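Putative flagellar protein FliS (PDB 4YOK) is of unknown function, though it pairs a transthyretin-like (prealbumin-like) beta domain with a second, mainly beta domain that is probably E-set-like. Local coordinates at residues Y66-R71 with E82-N87; S10-R15 with T92-E97; P76-H81 with T99-I104. One frame throughout, in Å; residues are numbered along the deposited sequence. Where two conformers were deposited one is given.

Contact 1 of 3, residues Y66-R71 with E82-N87; sequences YRLTTR and ESVTVN. With MG (magnesium ion), chain B.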
loop_
_atom_site.group_PDB
_atom_site.type_symbol
_atom_site.label_atom_id
_atom_site.label_comp_id
_atom_site.label_asym_id
_atom_site.label_seq_id
_atom_site.Cartn_x
_atom_site.Cartn_y
_atom_site.Cartn_z
ATOM N N TYR A 66 -8.876 -22.450 2.028
ATOM C CA TYR A 66 -8.703 -21.277 2.885
ATOM C C TYR A 66 -9.630 -20.156 2.515
ATOM O O TYR A 66 -10.071 -20.058 1.361
ATOM C CB TYR A 66 -7.268 -20.727 2.761
ATOM C CG TYR A 66 -6.190 -21.631 3.298
ATOM C CD1 TYR A 66 -5.797 -21.563 4.632
ATOM C CD2 TYR A 66 -5.526 -22.529 2.464
ATOM C CE1 TYR A 66 -4.786 -22.383 5.129
ATOM C CE2 TYR A 66 -4.525 -23.365 2.954
ATOM C CZ TYR A 66 -4.162 -23.294 4.289
ATOM O OH TYR A 66 -3.169 -24.109 4.775
ATOM N N ARG A 67 -9.874 -19.278 3.494
ATOM C CA ARG A 67 -10.654 -18.062 3.289
ATOM C C ARG A 67 -9.736 -16.877 3.570
ATOM O O ARG A 67 -9.296 -16.669 4.705
ATOM C CB ARG A 67 -11.942 -18.020 4.136
ATOM C CG ARG A 67 -12.858 -16.847 3.759
ATOM C CD ARG A 67 -14.206 -16.903 4.459
ATOM N NE ARG A 67 -14.158 -16.275 5.783
ATOM C CZ ARG A 67 -14.036 -16.935 6.932
ATOM N NH1 ARG A 67 -13.959 -18.263 6.940
ATOM N NH2 ARG A 67 -14.001 -16.275 8.081
ATOM N N LEU A 68 -9.384 -16.136 2.494
ATOM C CA LEU A 68 -8.493 -14.982 2.566
ATOM C C LEU A 68 -9.313 -13.709 2.793
ATOM O O LEU A 68 -10.204 -13.403 1.982
ATOM C CB LEU A 68 -7.671 -14.893 1.281
ATOM C CG LEU A 68 -6.717 -13.702 1.164
ATOM C CD1 LEU A 68 -5.577 -13.781 2.203
ATOM C CD2 LEU A 68 -6.160 -13.647 -0.238
ATOM N N THR A 69 -9.033 -12.975 3.905
ATOM C CA THR A 69 -9.808 -11.765 4.198
ATOM C C THR A 69 -8.934 -10.611 4.677
ATOM O O THR A 69 -7.776 -10.807 5.057
ATOM C CB THR A 69 -10.931 -12.081 5.226
ATOM O OG1 THR A 69 -11.821 -10.974 5.333
ATOM C CG2 THR A 69 -10.399 -12.426 6.599
ATOM N N THR A 70 -9.522 -9.384 4.676
ATOM C CA THR A 70 -8.827 -8.211 5.195
ATOM C C THR A 70 -8.899 -8.304 6.725
ATOM O O THR A 70 -9.728 -9.043 7.268
ATOM C CB THR A 70 -9.461 -6.925 4.678
ATOM O OG1 THR A 70 -10.859 -6.918 4.990
ATOM C CG2 THR A 70 -9.192 -6.685 3.202
ATOM N N ARG A 71 -8.042 -7.569 7.409
ATOM C CA ARG A 71 -8.045 -7.477 8.866
ATOM C C ARG A 71 -8.924 -6.280 9.229
ATOM O O ARG A 71 -8.819 -5.220 8.592
ATOM C CB ARG A 71 -6.595 -7.331 9.363
ATOM C CG ARG A 71 -6.443 -7.336 10.880
ATOM C CD ARG A 71 -4.974 -7.245 11.257
ATOM N NE ARG A 71 -4.774 -6.737 12.617
ATOM C CZ ARG A 71 -4.650 -7.497 13.703
ATOM N NH1 ARG A 71 -4.716 -8.820 13.608
ATOM N NH2 ARG A 71 -4.464 -6.939 14.892
ATOM N N GLU A 82 -13.922 -7.767 3.300
ATOM C CA GLU A 82 -13.816 -8.369 1.967
ATOM C C GLU A 82 -13.089 -9.706 2.069
ATOM O O GLU A 82 -12.126 -9.822 2.837
ATOM C CB GLU A 82 -13.086 -7.408 0.999
ATOM C CG GLU A 82 -13.952 -6.236 0.538
ATOM C CD GLU A 82 -15.279 -6.566 -0.135
ATOM O OE1 GLU A 82 -15.448 -7.705 -0.625
ATOM O OE2 GLU A 82 -16.179 -5.697 -0.128
ATOM N N SER A 83 -13.570 -10.725 1.341
ATOM C CA SER A 83 -12.987 -12.066 1.411
ATOM C C SER A 83 -13.038 -12.818 0.065
ATOM O O SER A 83 -13.839 -12.488 -0.799
ATOM C CB SER A 83 -13.690 -12.895 2.483
ATOM O OG SER A 83 -15.045 -13.126 2.140
ATOM N N VAL A 84 -12.170 -13.826 -0.090
ATOM C CA VAL A 84 -12.113 -14.694 -1.281
ATOM C C VAL A 84 -11.711 -16.114 -0.820
ATOM O O VAL A 84 -10.874 -16.266 0.083
ATOM C CB VAL A 84 -11.196 -14.112 -2.417
ATOM C CG1 VAL A 84 -9.727 -14.040 -2.010
ATOM C CG2 VAL A 84 -11.367 -14.886 -3.734
ATOM N N THR A 85 -12.349 -17.143 -1.411
ATOM C CA THR A 85 -12.057 -18.547 -1.125
ATOM C C THR A 85 -10.892 -18.999 -2.007
ATOM O O THR A 85 -10.877 -18.752 -3.215
ATOM C CB THR A 85 -13.307 -19.422 -1.269
ATOM O OG1 THR A 85 -14.265 -18.942 -0.328
ATOM C CG2 THR A 85 -13.027 -20.898 -0.966
ATOM N N VAL A 86 -9.904 -19.614 -1.365
ATOM C CA VAL A 86 -8.656 -20.120 -1.936
ATOM C C VAL A 86 -8.635 -21.651 -1.836
ATOM O O VAL A 86 -8.729 -22.187 -0.732
ATOM C CB VAL A 86 -7.420 -19.506 -1.173
ATOM C CG1 VAL A 86 -6.102 -20.109 -1.657
ATOM C CG2 VAL A 86 -7.373 -17.988 -1.273
ATOM N N ASN A 87 -8.457 -22.344 -2.962
ATOM C CA ASN A 87 -8.283 -23.794 -2.946
ATOM C C ASN A 87 -6.825 -24.040 -3.291
ATOM O O ASN A 87 -6.444 -23.939 -4.456
ATOM C CB ASN A 87 -9.271 -24.508 -3.880
ATOM C CG ASN A 87 -10.573 -24.846 -3.189
ATOM O OD1 ASN A 87 -11.631 -24.276 -3.487
ATOM N ND2 ASN A 87 -10.524 -25.765 -2.229
HETATM MG MG MG B . -15.624 -8.990 -2.187
HETATM O O HOH W 1 -15.938 -10.371 -0.827
HETATM O O HOH W 2 -17.579 -8.404 -2.376
#
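Residues 66-71 and 82-87 run antiparallel along neighbouring strands at one border of a four-stranded sheet in the transthyretin-like N-terminal domain, the short strand axes 4.6 Å apart at closest. Y66 pairs with V86 and L68 with V84 through two bonds each; the straightest, V86 N to Y66 O, has an N-H...O angle of 174°. R67 faces T85 and T69 faces S83 as non-hydrogen-bonded pairs, their side chains on the opposite face from Y66, L68, V84 and V86. On the face of Y66 and V86, L68 and V84 lie side by side, CB of L68 being 4.0 Å from CG1 of V84. CG2 of V86 reaches the same L68 CB, and V94 covers both L68 and V84. The Y66 ring leads away from the pair, and its hydroxyl bonds F62 O. Past the T69-S83 pair, E82 O takes T70 N nearly in line with the carbonyl; in one of two T69 conformers, OG1, anti to the backbone N (chi1 -170°), also donates, from above the carbonyl plane. The E82 side chain bends at chi2 and carries OE1 to the magnesium ion, 2.0 Å away.

Contact 2 of 3, residues S10-R15 with T92-E97; sequences SKLVGR and TEVNLE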
loop_
_atom_site.group_PDB
_atom_site.type_symbol
_atom_site.label_atom_id
_atom_site.label_comp_id
_atom_site.label_asym_id
_atom_site.label_seq_id
_atom_site.Cartn_x
_atom_site.Cartn_y
_atom_site.Cartn_z
ATOM N N SER A 10 2.360 -26.004 -0.358
ATOM C CA SER A 10 2.413 -25.244 -1.597
ATOM C C SER A 10 2.509 -23.749 -1.354
ATOM O O SER A 10 2.086 -23.228 -0.304
ATOM C CB SER A 10 1.192 -25.538 -2.462
ATOM O OG SER A 10 1.187 -26.877 -2.919
ATOM N N LYS A 11 3.027 -23.055 -2.372
ATOM C CA LYS A 11 3.181 -21.612 -2.369
ATOM C C LYS A 11 1.890 -20.918 -2.832
ATOM O O LYS A 11 1.364 -21.201 -3.916
ATOM C CB LYS A 11 4.364 -21.213 -3.269
ATOM C CG LYS A 11 4.783 -19.746 -3.171
ATOM C CD LYS A 11 6.176 -19.569 -3.766
ATOM C CE LYS A 11 6.323 -18.315 -4.592
ATOM N NZ LYS A 11 7.567 -18.337 -5.406
ATOM N N LEU A 12 1.360 -20.061 -1.973
ATOM C CA LEU A 12 0.214 -19.208 -2.289
ATOM C C LEU A 12 0.736 -17.790 -2.544
ATOM O O LEU A 12 1.428 -17.218 -1.688
ATOM C CB LEU A 12 -0.856 -19.213 -1.188
ATOM C CG LEU A 12 -2.028 -18.205 -1.381
ATOM C CD1 LEU A 12 -2.920 -18.551 -2.617
ATOM C CD2 LEU A 12 -2.850 -18.094 -0.131
ATOM N N VAL A 13 0.421 -17.236 -3.725
ATOM C CA VAL A 13 0.842 -15.885 -4.103
ATOM C C VAL A 13 -0.417 -15.087 -4.339
ATOM O O VAL A 13 -1.370 -15.596 -4.909
ATOM C CB VAL A 13 1.791 -15.882 -5.346
ATOM C CG1 VAL A 13 2.091 -14.458 -5.817
ATOM C CG2 VAL A 13 3.099 -16.605 -5.042
ATOM N N GLY A 14 -0.415 -13.840 -3.928
ATOM C CA GLY A 14 -1.591 -13.027 -4.136
ATOM C C GLY A 14 -1.331 -11.545 -4.214
ATOM O O GLY A 14 -0.197 -11.086 -4.032
ATOM N N ARG A 15 -2.399 -10.808 -4.513
ATOM C CA ARG A 15 -2.397 -9.348 -4.605
ATOM C C ARG A 15 -3.701 -8.807 -4.081
ATOM O O ARG A 15 -4.759 -9.386 -4.353
ATOM C CB ARG A 15 -2.265 -8.887 -6.083
ATOM C CG ARG A 15 -0.889 -8.915 -6.710
ATOM C CD ARG A 15 -1.002 -8.761 -8.218
ATOM N NE ARG A 15 -1.817 -9.849 -8.760
ATOM C CZ ARG A 15 -2.445 -9.838 -9.929
ATOM N NH1 ARG A 15 -2.327 -8.796 -10.747
ATOM N NH2 ARG A 15 -3.183 -10.869 -10.296
ATOM N N THR A 92 -0.421 -21.747 -6.347
ATOM C CA THR A 92 -1.724 -21.110 -6.577
ATOM C C THR A 92 -1.626 -19.594 -6.456
ATOM O O THR A 92 -0.887 -19.070 -5.610
ATOM C CB THR A 92 -2.755 -21.686 -5.575
ATOM O OG1 THR A 92 -2.807 -23.106 -5.727
ATOM C CG2 THR A 92 -4.169 -21.138 -5.749
ATOM N N GLU A 93 -2.377 -18.878 -7.305
ATOM C CA GLU A 93 -2.395 -17.413 -7.278
ATOM C C GLU A 93 -3.826 -16.911 -7.167
ATOM O O GLU A 93 -4.721 -17.441 -7.825
ATOM C CB GLU A 93 -1.712 -16.813 -8.520
ATOM C CG GLU A 93 -0.241 -17.172 -8.663
ATOM C CD GLU A 93 0.415 -16.842 -9.988
ATOM O OE1 GLU A 93 -0.220 -16.163 -10.827
ATOM O OE2 GLU A 93 1.573 -17.273 -10.192
ATOM N N VAL A 94 -4.036 -15.886 -6.341
ATOM C CA VAL A 94 -5.353 -15.314 -6.112
ATOM C C VAL A 94 -5.254 -13.775 -6.013
ATOM O O VAL A 94 -4.163 -13.226 -5.858
ATOM C CB VAL A 94 -5.945 -15.954 -4.808
ATOM C CG1 VAL A 94 -5.177 -15.520 -3.542
ATOM C CG2 VAL A 94 -7.430 -15.663 -4.667
ATOM N N ASN A 95 -6.389 -13.093 -6.162
ATOM C CA ASN A 95 -6.435 -11.671 -5.885
ATOM C C ASN A 95 -7.560 -11.426 -4.878
ATOM O O ASN A 95 -8.483 -12.236 -4.764
ATOM C CB ASN A 95 -6.559 -10.787 -7.131
ATOM C CG ASN A 95 -7.932 -10.804 -7.753
ATOM O OD1 ASN A 95 -8.431 -11.851 -8.132
ATOM N ND2 ASN A 95 -8.561 -9.645 -7.863
ATOM N N LEU A 96 -7.473 -10.323 -4.153
ATOM C CA LEU A 96 -8.523 -9.955 -3.214
ATOM C C LEU A 96 -8.966 -8.536 -3.523
ATOM O O LEU A 96 -8.151 -7.630 -3.450
ATOM C CB LEU A 96 -8.035 -10.104 -1.753
ATOM C CG LEU A 96 -9.005 -9.615 -0.667
ATOM C CD1 LEU A 96 -10.252 -10.513 -0.595
ATOM C CD2 LEU A 96 -8.296 -9.494 0.690
ATOM N N GLU A 97 -10.243 -8.364 -3.928
ATOM C CA GLU A 97 -10.837 -7.060 -4.276
ATOM C C GLU A 97 -11.292 -6.325 -3.036
ATOM O O GLU A 97 -11.990 -6.888 -2.179
ATOM C CB GLU A 97 -12.056 -7.220 -5.219
ATOM C CG GLU A 97 -11.715 -7.322 -6.689
ATOM C CD GLU A 97 -11.247 -6.039 -7.358
ATOM O OE1 GLU A 97 -11.971 -5.016 -7.323
ATOM O OE2 GLU A 97 -10.163 -6.085 -7.974
HETATM O O HOH W 3 -2.624 -12.421 -8.011
#
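Backbone bonds do most of the joining between S10-R15 and T92-E97, two parallel strands whose short axes lie 27° apart in direction. K11 O accepts T92 N, T92 O accepts V13 N, and V13 O accepts V94 N, so the partners alternate from strand to strand. The next link slackens: R15 N reaches V94 O at 3.3 Å with an N-H...O angle of 141°, before L96 N to R15 O shortens again to 2.9 Å. CA of G14 comes within 3.1 Å of V94 O, a CA-H...O contact; a CB on G14 would sit tight against that oxygen.

Apolar contact is concentrated on the face of L12 and V94. These side chains cross obliquely, CD1 of L12 meeting CG1 of V94 at 3.9 Å; with CG anti to the backbone N (chi1 173°), L12 sends this methyl across to its neighbour. V86 packs on L12, and V84 on V94, from the facing sheet. On the other face, in one conformer of E93, its CG touches V13 CB at 4.1 Å.

Water supplies the polar link there. Lying in the guanidinium plane at its edge, it accepts from R15 NE and donates to V94 O, each at 2.8 Å, giving that carbonyl a second donor. Distant in sequence yet adjacent in space, the strands form a parallel pair within a mixed sheet, one layer of the prealbumin-like beta sandwich.

Contact 3 of 3, residues P76-H81 with T99-I104; sequences PWVNNH and TPYFMI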
loop_
_atom_site.group_PDB
_atom_site.type_symbol
_atom_site.label_atom_id
_atom_site.label_comp_id
_atom_site.label_asym_id
_atom_site.label_seq_id
_atom_site.Cartn_x
_atom_site.Cartn_y
_atom_site.Cartn_z
ATOM N N PRO A 76 -6.098 1.183 3.651
ATOM C CA PRO A 76 -6.740 2.407 3.107
ATOM C C PRO A 76 -8.012 2.080 2.291
ATOM O O PRO A 76 -8.169 2.510 1.132
ATOM C CB PRO A 76 -5.637 2.985 2.219
ATOM C CG PRO A 76 -4.927 1.760 1.686
ATOM C CD PRO A 76 -4.895 0.812 2.873
ATOM N N TRP A 77 -8.907 1.278 2.885
ATOM C CA TRP A 77 -10.124 0.834 2.221
ATOM C C TRP A 77 -11.263 0.668 3.215
ATOM O O TRP A 77 -11.014 0.605 4.428
ATOM C CB TRP A 77 -9.877 -0.479 1.438
ATOM C CG TRP A 77 -9.195 -1.578 2.226
ATOM C CD1 TRP A 77 -9.703 -2.292 3.279
ATOM C CD2 TRP A 77 -7.851 -2.045 2.032
ATOM N NE1 TRP A 77 -8.744 -3.174 3.754
ATOM C CE2 TRP A 77 -7.632 -3.094 2.955
ATOM C CE3 TRP A 77 -6.838 -1.731 1.108
ATOM C CZ2 TRP A 77 -6.426 -3.809 3.002
ATOM C CZ3 TRP A 77 -5.650 -2.436 1.154
ATOM C CH2 TRP A 77 -5.453 -3.469 2.084
ATOM N N VAL A 78 -12.515 0.622 2.699
ATOM C CA VAL A 78 -13.729 0.454 3.510
ATOM C C VAL A 78 -13.567 -0.798 4.371
ATOM O O VAL A 78 -13.105 -1.826 3.886
ATOM C CB VAL A 78 -15.033 0.366 2.647
ATOM C CG1 VAL A 78 -16.287 0.320 3.521
ATOM C CG2 VAL A 78 -15.137 1.505 1.645
ATOM N N ASN A 79 -13.980 -0.716 5.627
ATOM C CA ASN A 79 -13.939 -1.836 6.565
ATOM C C ASN A 79 -15.148 -2.755 6.315
ATOM O O ASN A 79 -16.042 -2.875 7.158
ATOM C CB ASN A 79 -13.902 -1.310 8.013
ATOM C CG ASN A 79 -13.529 -2.363 9.009
ATOM O OD1 ASN A 79 -12.818 -3.322 8.688
ATOM N ND2 ASN A 79 -13.989 -2.202 10.241
ATOM N N ASN A 80 -15.156 -3.417 5.148
ATOM C CA ASN A 80 -16.245 -4.291 4.693
ATOM C C ASN A 80 -15.979 -5.773 4.872
ATOM O O ASN A 80 -16.812 -6.567 4.435
ATOM C CB ASN A 80 -16.515 -4.034 3.205
ATOM C CG ASN A 80 -17.538 -2.972 2.915
ATOM O OD1 ASN A 80 -18.483 -2.745 3.679
ATOM N ND2 ASN A 80 -17.401 -2.334 1.759
ATOM N N HIS A 81 -14.828 -6.163 5.457
ATOM C CA HIS A 81 -14.438 -7.570 5.687
ATOM C C HIS A 81 -14.488 -8.376 4.360
ATOM O O HIS A 81 -15.036 -9.492 4.291
ATOM C CB HIS A 81 -15.294 -8.222 6.799
ATOM C CG HIS A 81 -15.497 -7.304 7.969
ATOM N ND1 HIS A 81 -14.455 -6.991 8.838
ATOM C CD2 HIS A 81 -16.586 -6.580 8.316
ATOM C CE1 HIS A 81 -14.960 -6.128 9.711
ATOM N NE2 HIS A 81 -16.242 -5.850 9.439
ATOM N N THR A 99 -12.343 -1.980 -1.518
ATOM C CA THR A 99 -12.856 -0.681 -1.971
ATOM C C THR A 99 -12.031 0.425 -1.322
ATOM O O THR A 99 -12.329 0.804 -0.184
ATOM C CB THR A 99 -14.352 -0.498 -1.691
ATOM O OG1 THR A 99 -15.048 -1.656 -2.162
ATOM C CG2 THR A 99 -14.904 0.778 -2.363
ATOM N N PRO A 100 -10.985 0.920 -2.015
ATOM C CA PRO A 100 -10.164 2.002 -1.433
ATOM C C PRO A 100 -10.970 3.280 -1.248
ATOM O O PRO A 100 -11.918 3.503 -1.998
ATOM C CB PRO A 100 -9.045 2.218 -2.467
ATOM C CG PRO A 100 -9.104 1.024 -3.401
ATOM C CD PRO A 100 -10.522 0.545 -3.367
ATOM N N TYR A 101 -10.585 4.135 -0.278
ATOM C CA TYR A 101 -11.255 5.439 -0.085
ATOM C C TYR A 101 -10.904 6.354 -1.259
ATOM O O TYR A 101 -11.769 7.020 -1.813
ATOM C CB TYR A 101 -10.782 6.075 1.236
ATOM C CG TYR A 101 -11.238 5.309 2.449
ATOM C CD1 TYR A 101 -12.596 5.204 2.760
ATOM C CD2 TYR A 101 -10.326 4.626 3.249
ATOM C CE1 TYR A 101 -13.031 4.447 3.845
ATOM C CE2 TYR A 101 -10.748 3.916 4.380
ATOM C CZ TYR A 101 -12.100 3.835 4.671
ATOM O OH TYR A 101 -12.546 3.122 5.753
ATOM N N PHE A 102 -9.622 6.337 -1.642
ATOM C CA PHE A 102 -9.036 7.145 -2.711
ATOM C C PHE A 102 -8.071 6.346 -3.576
ATOM O O PHE A 102 -7.489 5.364 -3.130
ATOM C CB PHE A 102 -8.246 8.347 -2.120
ATOM C CG PHE A 102 -9.111 9.282 -1.307
ATOM C CD1 PHE A 102 -9.932 10.218 -1.935
ATOM C CD2 PHE A 102 -9.148 9.191 0.084
ATOM C CE1 PHE A 102 -10.783 11.042 -1.185
ATOM C CE2 PHE A 102 -9.985 10.030 0.836
ATOM C CZ PHE A 102 -10.816 10.929 0.191
HETATM N N MSE A 103 -7.912 6.787 -4.818
HETATM C CA MSE A 103 -6.930 6.254 -5.750
HETATM C C MSE A 103 -6.091 7.438 -6.245
HETATM O O MSE A 103 -6.624 8.521 -6.480
HETATM C CB MSE A 103 -7.573 5.477 -6.926
HETATM C CG MSE A 103 -8.216 4.150 -6.514
HETATM SE SE MSE A 103 -6.912 2.757 -5.953
HETATM C CE MSE A 103 -6.125 2.422 -7.701
ATOM N N ILE A 104 -4.790 7.211 -6.406
ATOM C CA ILE A 104 -3.837 8.181 -6.934
ATOM C C ILE A 104 -3.544 7.749 -8.363
ATOM O O ILE A 104 -3.328 6.561 -8.599
ATOM C CB ILE A 104 -2.538 8.230 -6.073
ATOM C CG1 ILE A 104 -2.827 8.611 -4.609
ATOM C CG2 ILE A 104 -1.483 9.166 -6.694
ATOM C CD1 ILE A 104 -1.664 8.264 -3.639
HETATM O O HOH W 4 -7.356 4.746 -0.393
HETATM O O HOH W 5 -12.883 -2.808 1.241
HETATM O O HOH W 6 -14.908 2.033 6.559
HETATM O O HOH W 7 -15.361 -3.159 0.061
#
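Y101 lays its ring densely along the backbone of P76-V78. CE2 of Y101 is 3.3 Å from W77 O, while V78 N lies over one face of the ring, offset toward its rim. CG of Y101 stands anti to the carbonyl carbon (chi1 -67°), which swings the phenol back over the loop. Two backbone bonds fasten the segments: V78 N to T99 O at 2.9 Å, and the longer Y101 N to P76 O, whose donor sits above the carbonyl plane. CB of W77 presses to 3.2 Å from T99 O, but its indole turns off toward V16 and V98, with P76 CD over one of its faces. The contact thus lies at the junction of two beta domains, the loop before strand 83-88 belonging to the transthyretin-like part and strand 102-111 to the E-set-like part; A189 of the latter also touches Y101. An alanine in place of Y101 would remove the ring from W77 O and V78 and is likely to open a gap between the loop and strand 182-189. The side chains of V78 and T99 lie side by side, CG2 of V78 4.0 Å from CB of T99. Looser is the outer edge, where waters bridge polar atoms. One molecule links V78 O with T99 N, another N80 ND2 with T99 OG1; a third, at the edge of the Y101 ring, joins N79 N to Y101 OH.

In the fold
Contacts 1 and 2 belong to the same N-terminal beta sandwich, one antiparallel and the other parallel, in separate sheets that face each other. None of the three contacts is wholly core. The apolar faces of contacts 1 and 2 turn inward and meet, V86 CG1 lying 3.7 Å from L12 CD1, whereas their opposite faces carry the exposed R67, T85, E93 and R15. Contact 3 has little regular strand pairing. It sits at the domain junction, nearer the centre of the chain, and relies on an aromatic ring, two backbone bonds and bridging waters. W77 NE1 packs on T70 CG2 of contact 1, and H81 leads straight into E82; contact 2 runs into contact 3 by sequence alone. The magnesium ion lies beside the end of contact 1 nearest the junction.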